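Local structure of methylenetetrahydrofolate--tRNA-(uracil-5-)-methyltransferase TrmFO (Thermus thermophilus, 3G5R) at residues S76-A81 with E98-Y103; H308-L313 with F390-A395. The protein probably catalyses the folate- and FAD-dependent methylation of uridine 54 in tRNA to 5-methyluridine, drawing the carbon from methylenetetrahydrofolate and reducing power from NADH or NADPH. All coordinates share one frame; numbering follows the deposited sequence.

Contact 1: residues S76-A81 with E98-Y103; sequences SLVMEA and EEFSGY
Helix 77-81 packs against helix 98-103 with A81 facing F100, their axes 9.4 Å apart at closest approach and their directions 137° from each other. This is a helix-helix packing within the FAD-binding, Rossmann-type part of the protein. A81 points toward the partner helix. Its CB lies 3.8 Å from F100 CD2 and equally near Y103 CD2, so the two aromatic side chains sit around one methyl group. F100 turns its ring edge to V78: CG1 of V78 lies in the ring plane, 3.8 Å from F100 CZ. F100 also touches L11, a predicted FAD-binding residue. L77 CD1 adds a looser apolar touch on Y103 CE2. A water bonds to A81 O and reaches E99 O weakly. Helix 77-84 is N-capped by S76, whose OG accepts from M79 N at 2.9 Å. E80 and Y103, both partly exposed, make the polar contact. With CG opposite the backbone N (chi1 173°) and the chain extended beyond it, E80 reaches the Y103 ring edge, carboxylate and ring planes 67° apart. R107 forms a salt bridge with E80 OE1. Y103 OH donates to the anti lone pair of this E80 OE1 over a short 2.5 Å.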
loop_
_atom_site.group_PDB
_atom_site.type_symbol
_atom_site.label_atom_id
_atom_site.label_comp_id
_atom_site.label_asym_id
_atom_site.label_seq_id
_atom_site.Cartn_x
_atom_site.Cartn_y
_atom_site.Cartn_z
ATOM N N SER A 76 -14.036 10.542 -8.732
ATOM C CA SER A 76 -13.840 10.356 -7.295
ATOM C C SER A 76 -14.360 11.517 -6.453
ATOM O O SER A 76 -14.061 12.682 -6.727
ATOM C CB SER A 76 -12.343 10.141 -7.005
ATOM O OG SER A 76 -12.004 10.477 -5.668
ATOM N N LEU A 77 -15.124 11.193 -5.415
ATOM C CA LEU A 77 -15.549 12.197 -4.443
ATOM C C LEU A 77 -14.363 12.774 -3.667
ATOM O O LEU A 77 -14.307 13.982 -3.402
ATOM C CB LEU A 77 -16.585 11.615 -3.475
ATOM C CG LEU A 77 -17.055 12.547 -2.348
ATOM C CD1 LEU A 77 -17.748 13.785 -2.899
ATOM C CD2 LEU A 77 -17.977 11.800 -1.392
ATOM N N VAL A 78 -13.414 11.918 -3.297
ATOM C CA VAL A 78 -12.227 12.387 -2.592
ATOM C C VAL A 78 -11.466 13.408 -3.439
ATOM O O VAL A 78 -11.043 14.447 -2.930
ATOM C CB VAL A 78 -11.327 11.205 -2.161
ATOM C CG1 VAL A 78 -9.913 11.675 -1.800
ATOM C CG2 VAL A 78 -11.985 10.461 -0.991
ATOM N N MET A 79 -11.310 13.136 -4.732
ATOM C CA MET A 79 -10.596 14.087 -5.591
ATOM C C MET A 79 -11.380 15.382 -5.791
ATOM O O MET A 79 -10.792 16.457 -5.865
ATOM C CB MET A 79 -10.232 13.468 -6.941
ATOM C CG MET A 79 -9.185 12.369 -6.863
ATOM S SD MET A 79 -7.669 12.885 -6.029
ATOM C CE MET A 79 -7.106 14.187 -7.129
ATOM N N GLU A 80 -12.701 15.274 -5.883
ATOM C CA GLU A 80 -13.570 16.449 -5.970
ATOM C C GLU A 80 -13.401 17.331 -4.728
ATOM O O GLU A 80 -13.156 18.548 -4.822
ATOM C CB GLU A 80 -15.022 15.989 -6.125
ATOM C CG GLU A 80 -16.062 17.099 -6.073
ATOM C CD GLU A 80 -17.465 16.577 -6.332
ATOM O OE1 GLU A 80 -18.404 17.027 -5.645
ATOM O OE2 GLU A 80 -17.625 15.714 -7.219
ATOM N N ALA A 81 -13.524 16.707 -3.559
ATOM C CA ALA A 81 -13.343 17.393 -2.287
ATOM C C ALA A 81 -11.944 18.000 -2.162
ATOM O O ALA A 81 -11.779 19.116 -1.658
ATOM C CB ALA A 81 -13.614 16.431 -1.127
ATOM N N GLU A 98 -10.389 20.432 7.254
ATOM C CA GLU A 98 -11.761 20.590 7.715
ATOM C C GLU A 98 -12.719 20.799 6.545
ATOM O O GLU A 98 -13.837 20.283 6.544
ATOM C CB GLU A 98 -11.864 21.749 8.716
ATOM C CG GLU A 98 -11.204 21.465 10.064
ATOM C CD GLU A 98 -9.697 21.253 9.960
ATOM O OE1 GLU A 98 -9.188 20.303 10.596
ATOM O OE2 GLU A 98 -9.025 22.028 9.238
ATOM N N GLU A 99 -12.280 21.555 5.545
ATOM C CA GLU A 99 -13.110 21.770 4.365
ATOM C C GLU A 99 -13.262 20.468 3.575
ATOM O O GLU A 99 -14.337 20.162 3.052
ATOM C CB GLU A 99 -12.519 22.869 3.482
ATOM C CG GLU A 99 -13.353 23.166 2.249
ATOM C CD GLU A 99 -14.746 23.664 2.592
ATOM O OE1 GLU A 99 -14.900 24.346 3.628
ATOM O OE2 GLU A 99 -15.690 23.376 1.825
ATOM N N PHE A 100 -12.174 19.706 3.503
ATOM C CA PHE A 100 -12.146 18.429 2.798
ATOM C C PHE A 100 -13.149 17.449 3.405
ATOM O O PHE A 100 -14.032 16.937 2.717
ATOM C CB PHE A 100 -10.719 17.865 2.850
ATOM C CG PHE A 100 -10.578 16.463 2.312
ATOM C CD1 PHE A 100 -10.551 15.378 3.176
ATOM C CD2 PHE A 100 -10.438 16.235 0.949
ATOM C CE1 PHE A 100 -10.398 14.085 2.691
ATOM C CE2 PHE A 100 -10.284 14.946 0.458
ATOM C CZ PHE A 100 -10.264 13.870 1.333
ATOM N N SER A 101 -13.028 17.206 4.702
ATOM C CA SER A 101 -13.906 16.240 5.356
ATOM C C SER A 101 -15.333 16.769 5.478
ATOM O O SER A 101 -16.293 16.002 5.405
ATOM C CB SER A 101 -13.357 15.863 6.734
ATOM O OG SER A 101 -13.441 16.969 7.619
ATOM N N GLY A 102 -15.475 18.080 5.649
ATOM C CA GLY A 102 -16.793 18.682 5.754
ATOM C C GLY A 102 -17.595 18.514 4.474
ATOM O O GLY A 102 -18.789 18.203 4.504
ATOM N N TYR A 103 -16.931 18.719 3.342
ATOM C CA TYR A 103 -17.565 18.595 2.039
ATOM C C TYR A 103 -18.000 17.152 1.787
ATOM O O TYR A 103 -19.127 16.896 1.367
ATOM C CB TYR A 103 -16.593 19.052 0.947
ATOM C CG TYR A 103 -17.185 19.054 -0.438
ATOM C CD1 TYR A 103 -17.868 20.161 -0.918
ATOM C CD2 TYR A 103 -17.052 17.956 -1.275
ATOM C CE1 TYR A 103 -18.412 20.168 -2.185
ATOM C CE2 TYR A 103 -17.590 17.957 -2.544
ATOM C CZ TYR A 103 -18.272 19.069 -2.992
ATOM O OH TYR A 103 -18.815 19.089 -4.252
HETATM O O HOH W 1 -13.825 20.434 -0.295
#

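Contact 2: residues H308-L313 with F390-A395; sequences HRNTYL and FQPMYA. With THG ((6S)-5,6,7,8-tetrahydrofolate), chain C; EDO (1,2-ethanediol), chain E; EDO (1,2-ethanediol), chain F.
The folate-binding site borders this contact: tetrahydrofolate lies against strand 308-313, and Y312 of that strand packs on P392 of segment 390-395. The tetrahydropterin lies over one face of the H308 ring, with H308 CE1 3.4 Å from C4A of the ligand. Its amino group N2 donates twice, to R309 O and, at 2.7 Å, to N310 OD1. The other end of the N310 amide, ND2, lies beside P392 CG. Y312 carries most of the contact between the segments. P392 CG sits over the centre of its ring, 3.8 Å from the centroid and 3° off the normal, a CH-pi contact. The hydroxyl of Y312 donates to F390 O at 2.7 Å, in the carbonyl plane and on a lone pair. A water donates to that hydroxyl and accepts from Q391 NE2. With chi1 at 72°, CG of Y312 lies between the backbone N and the carbonyl carbon, which brings the ring face to the proline. F390 CD2 approaches Y312 CE2 obliquely at 3.8 Å. Replacing Y312 by an alanine would probably leave F390 O without this donor and open a gap over P392. Q391 OE1 accepts from A159 N. The strand is at the edge of the six-stranded antiparallel sheet and pairs with strand 154-165. Segment 390-395 follows helix 374-384, where L382 meets F390 and L378 and Y381 meet M393.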
loop_
_atom_site.group_PDB
_atom_site.type_symbol
_atom_site.label_atom_id
_atom_site.label_comp_id
_atom_site.label_asym_id
_atom_site.label_seq_id
_atom_site.Cartn_x
_atom_site.Cartn_y
_atom_site.Cartn_z
ATOM N N HIS A 308 4.688 1.089 12.142
ATOM C CA HIS A 308 3.525 1.794 12.670
ATOM C C HIS A 308 2.515 0.849 13.285
ATOM O O HIS A 308 2.388 -0.302 12.867
ATOM C CB HIS A 308 2.783 2.532 11.550
ATOM C CG HIS A 308 3.545 3.668 10.953
ATOM N ND1 HIS A 308 3.569 3.912 9.597
ATOM C CD2 HIS A 308 4.306 4.631 11.524
ATOM C CE1 HIS A 308 4.314 4.976 9.359
ATOM N NE2 HIS A 308 4.772 5.430 10.511
ATOM N N ARG A 309 1.767 1.356 14.258
ATOM C CA ARG A 309 0.511 0.735 14.636
ATOM C C ARG A 309 -0.403 0.828 13.407
ATOM O O ARG A 309 -0.702 1.921 12.927
ATOM C CB ARG A 309 -0.093 1.480 15.826
ATOM C CG ARG A 309 -1.543 1.162 16.109
ATOM C CD ARG A 309 -1.713 -0.142 16.862
ATOM N NE ARG A 309 -3.125 -0.343 17.162
ATOM C CZ ARG A 309 -3.965 -1.004 16.374
ATOM N NH1 ARG A 309 -3.523 -1.559 15.251
ATOM N NH2 ARG A 309 -5.241 -1.121 16.717
ATOM N N ASN A 310 -0.821 -0.323 12.891
ATOM C CA ASN A 310 -1.489 -0.390 11.598
ATOM C C ASN A 310 -2.153 -1.753 11.415
ATOM O O ASN A 310 -1.486 -2.732 11.111
ATOM C CB ASN A 310 -0.445 -0.177 10.497
ATOM C CG ASN A 310 -1.058 0.013 9.118
ATOM O OD1 ASN A 310 -1.479 1.111 8.761
ATOM N ND2 ASN A 310 -1.072 -1.055 8.321
ATOM N N THR A 311 -3.464 -1.818 11.623
ATOM C CA THR A 311 -4.200 -3.059 11.420
ATOM C C THR A 311 -4.426 -3.301 9.930
ATOM O O THR A 311 -4.960 -2.441 9.235
ATOM C CB THR A 311 -5.550 -3.019 12.155
ATOM O OG1 THR A 311 -5.312 -2.981 13.572
ATOM C CG2 THR A 311 -6.390 -4.241 11.823
ATOM N N TYR A 312 -4.000 -4.463 9.438
ATOM C CA TYR A 312 -4.206 -4.790 8.027
ATOM C C TYR A 312 -4.242 -6.290 7.778
ATOM O O TYR A 312 -3.750 -7.077 8.585
ATOM C CB TYR A 312 -3.144 -4.122 7.140
ATOM C CG TYR A 312 -1.752 -4.711 7.253
ATOM C CD1 TYR A 312 -0.953 -4.453 8.359
ATOM C CD2 TYR A 312 -1.232 -5.508 6.246
ATOM C CE1 TYR A 312 0.323 -4.981 8.460
ATOM C CE2 TYR A 312 0.040 -6.044 6.337
ATOM C CZ TYR A 312 0.814 -5.777 7.449
ATOM O OH TYR A 312 2.079 -6.310 7.544
ATOM N N LEU A 313 -4.831 -6.672 6.651
ATOM C CA LEU A 313 -4.978 -8.070 6.277
ATOM C C LEU A 313 -3.852 -8.545 5.373
ATOM O O LEU A 313 -3.215 -7.749 4.680
ATOM C CB LEU A 313 -6.302 -8.265 5.537
ATOM C CG LEU A 313 -7.564 -7.968 6.339
ATOM C CD1 LEU A 313 -8.772 -7.931 5.409
ATOM C CD2 LEU A 313 -7.747 -9.012 7.431
ATOM N N PHE A 390 3.926 -10.336 4.514
ATOM C CA PHE A 390 3.403 -9.287 3.646
ATOM C C PHE A 390 3.235 -7.979 4.412
ATOM O O PHE A 390 2.688 -7.965 5.518
ATOM C CB PHE A 390 2.069 -9.718 3.021
ATOM C CG PHE A 390 1.315 -8.597 2.358
ATOM C CD1 PHE A 390 1.641 -8.191 1.072
ATOM C CD2 PHE A 390 0.289 -7.950 3.026
ATOM C CE1 PHE A 390 0.952 -7.154 0.456
ATOM C CE2 PHE A 390 -0.408 -6.916 2.421
ATOM C CZ PHE A 390 -0.072 -6.519 1.132
ATOM N N GLN A 391 3.702 -6.892 3.797
ATOM C CA GLN A 391 3.650 -5.545 4.363
ATOM C C GLN A 391 2.835 -4.641 3.450
ATOM O O GLN A 391 2.714 -4.916 2.260
ATOM C CB GLN A 391 5.065 -4.974 4.484
ATOM C CG GLN A 391 5.957 -5.774 5.428
ATOM C CD GLN A 391 5.468 -5.706 6.857
ATOM O OE1 GLN A 391 5.118 -4.637 7.348
ATOM N NE2 GLN A 391 5.440 -6.847 7.532
ATOM N N PRO A 392 2.283 -3.545 3.997
ATOM C CA PRO A 392 1.443 -2.663 3.174
ATOM C C PRO A 392 2.199 -1.962 2.049
ATOM O O PRO A 392 3.418 -1.827 2.092
ATOM C CB PRO A 392 0.919 -1.629 4.178
ATOM C CG PRO A 392 1.061 -2.296 5.524
ATOM C CD PRO A 392 2.326 -3.107 5.400
ATOM N N MET A 393 1.456 -1.511 1.045
ATOM C CA MET A 393 2.053 -0.931 -0.147
ATOM C C MET A 393 1.399 0.402 -0.491
ATOM O O MET A 393 0.193 0.571 -0.309
ATOM C CB MET A 393 1.900 -1.901 -1.324
ATOM C CG MET A 393 2.498 -1.415 -2.640
ATOM S SD MET A 393 4.231 -0.926 -2.525
ATOM C CE MET A 393 4.984 -2.395 -1.819
ATOM N N TYR A 394 2.204 1.348 -0.967
ATOM C CA TYR A 394 1.681 2.599 -1.515
ATOM C C TYR A 394 2.048 2.753 -2.988
ATOM O O TYR A 394 2.827 1.968 -3.518
ATOM C CB TYR A 394 2.096 3.820 -0.671
ATOM C CG TYR A 394 3.579 4.098 -0.503
ATOM C CD1 TYR A 394 4.202 3.924 0.730
ATOM C CD2 TYR A 394 4.347 4.579 -1.557
ATOM C CE1 TYR A 394 5.547 4.205 0.894
ATOM C CE2 TYR A 394 5.693 4.856 -1.401
ATOM C CZ TYR A 394 6.288 4.668 -0.172
ATOM O OH TYR A 394 7.631 4.956 -0.013
ATOM N N ALA A 395 1.457 3.740 -3.658
ATOM C CA ALA A 395 1.646 3.894 -5.095
ATOM C C ALA A 395 3.109 4.188 -5.429
ATOM O O ALA A 395 3.734 5.048 -4.809
ATOM C CB ALA A 395 0.748 5.004 -5.623
HETATM N N3 THG C . 0.206 4.738 8.764
HETATM C C2 THG C . -0.018 4.403 10.062
HETATM N N1 THG C . 0.444 5.217 11.080
HETATM C C8A THG C . 1.124 6.358 10.782
HETATM C C4A THG C . 1.361 6.715 9.432
HETATM C C4 THG C . 0.917 5.926 8.456
HETATM N N8 THG C . 1.631 7.248 11.878
HETATM C C7 THG C . 2.071 8.603 11.508
HETATM C C6 THG C . 2.787 8.589 10.153
HETATM N N5 THG C . 2.052 7.932 9.137
HETATM O O4 THG C . 1.144 6.263 7.118
HETATM N N2 THG C . -0.756 3.201 10.383
HETATM C C1 EDO E . 0.160 -9.682 7.202
HETATM O O1 EDO E . 1.550 -10.008 7.074
HETATM C C2 EDO E . -0.492 -10.645 8.194
HETATM O O2 EDO E . -0.413 -11.978 7.679
HETATM C C1 EDO F . 9.118 6.423 -3.973
HETATM O O1 EDO F . 8.007 5.728 -4.562
HETATM C C2 EDO F . 9.256 6.049 -2.500
HETATM O O2 EDO F . 8.447 6.904 -1.676
HETATM O O HOH W 2 3.608 -6.769 10.129
#

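From the N terminus, the chain passes the predicted FAD-binding turn before reaching contact 1. There helix 97-109 returns to helix 77-84 after a short excursion through strands 86-87 and 92-95, with 16 residues between the two segments. Contact 2 opens much later, on strand 301-313, and closes after 76 mostly helical or irregular residues that include strand 331-333 and helices 343-362 and 374-384. The two loops follow in series and do not cross. The centres of the two contacts are about 24 Å apart and their nearest atoms about 12 Å. Contact 1 ties two helices of the FAD-binding part, with the F100 side chain about 8 Å from the FAD; contact 2 ties a sheet edge near the folate to the loop before helix 409-430.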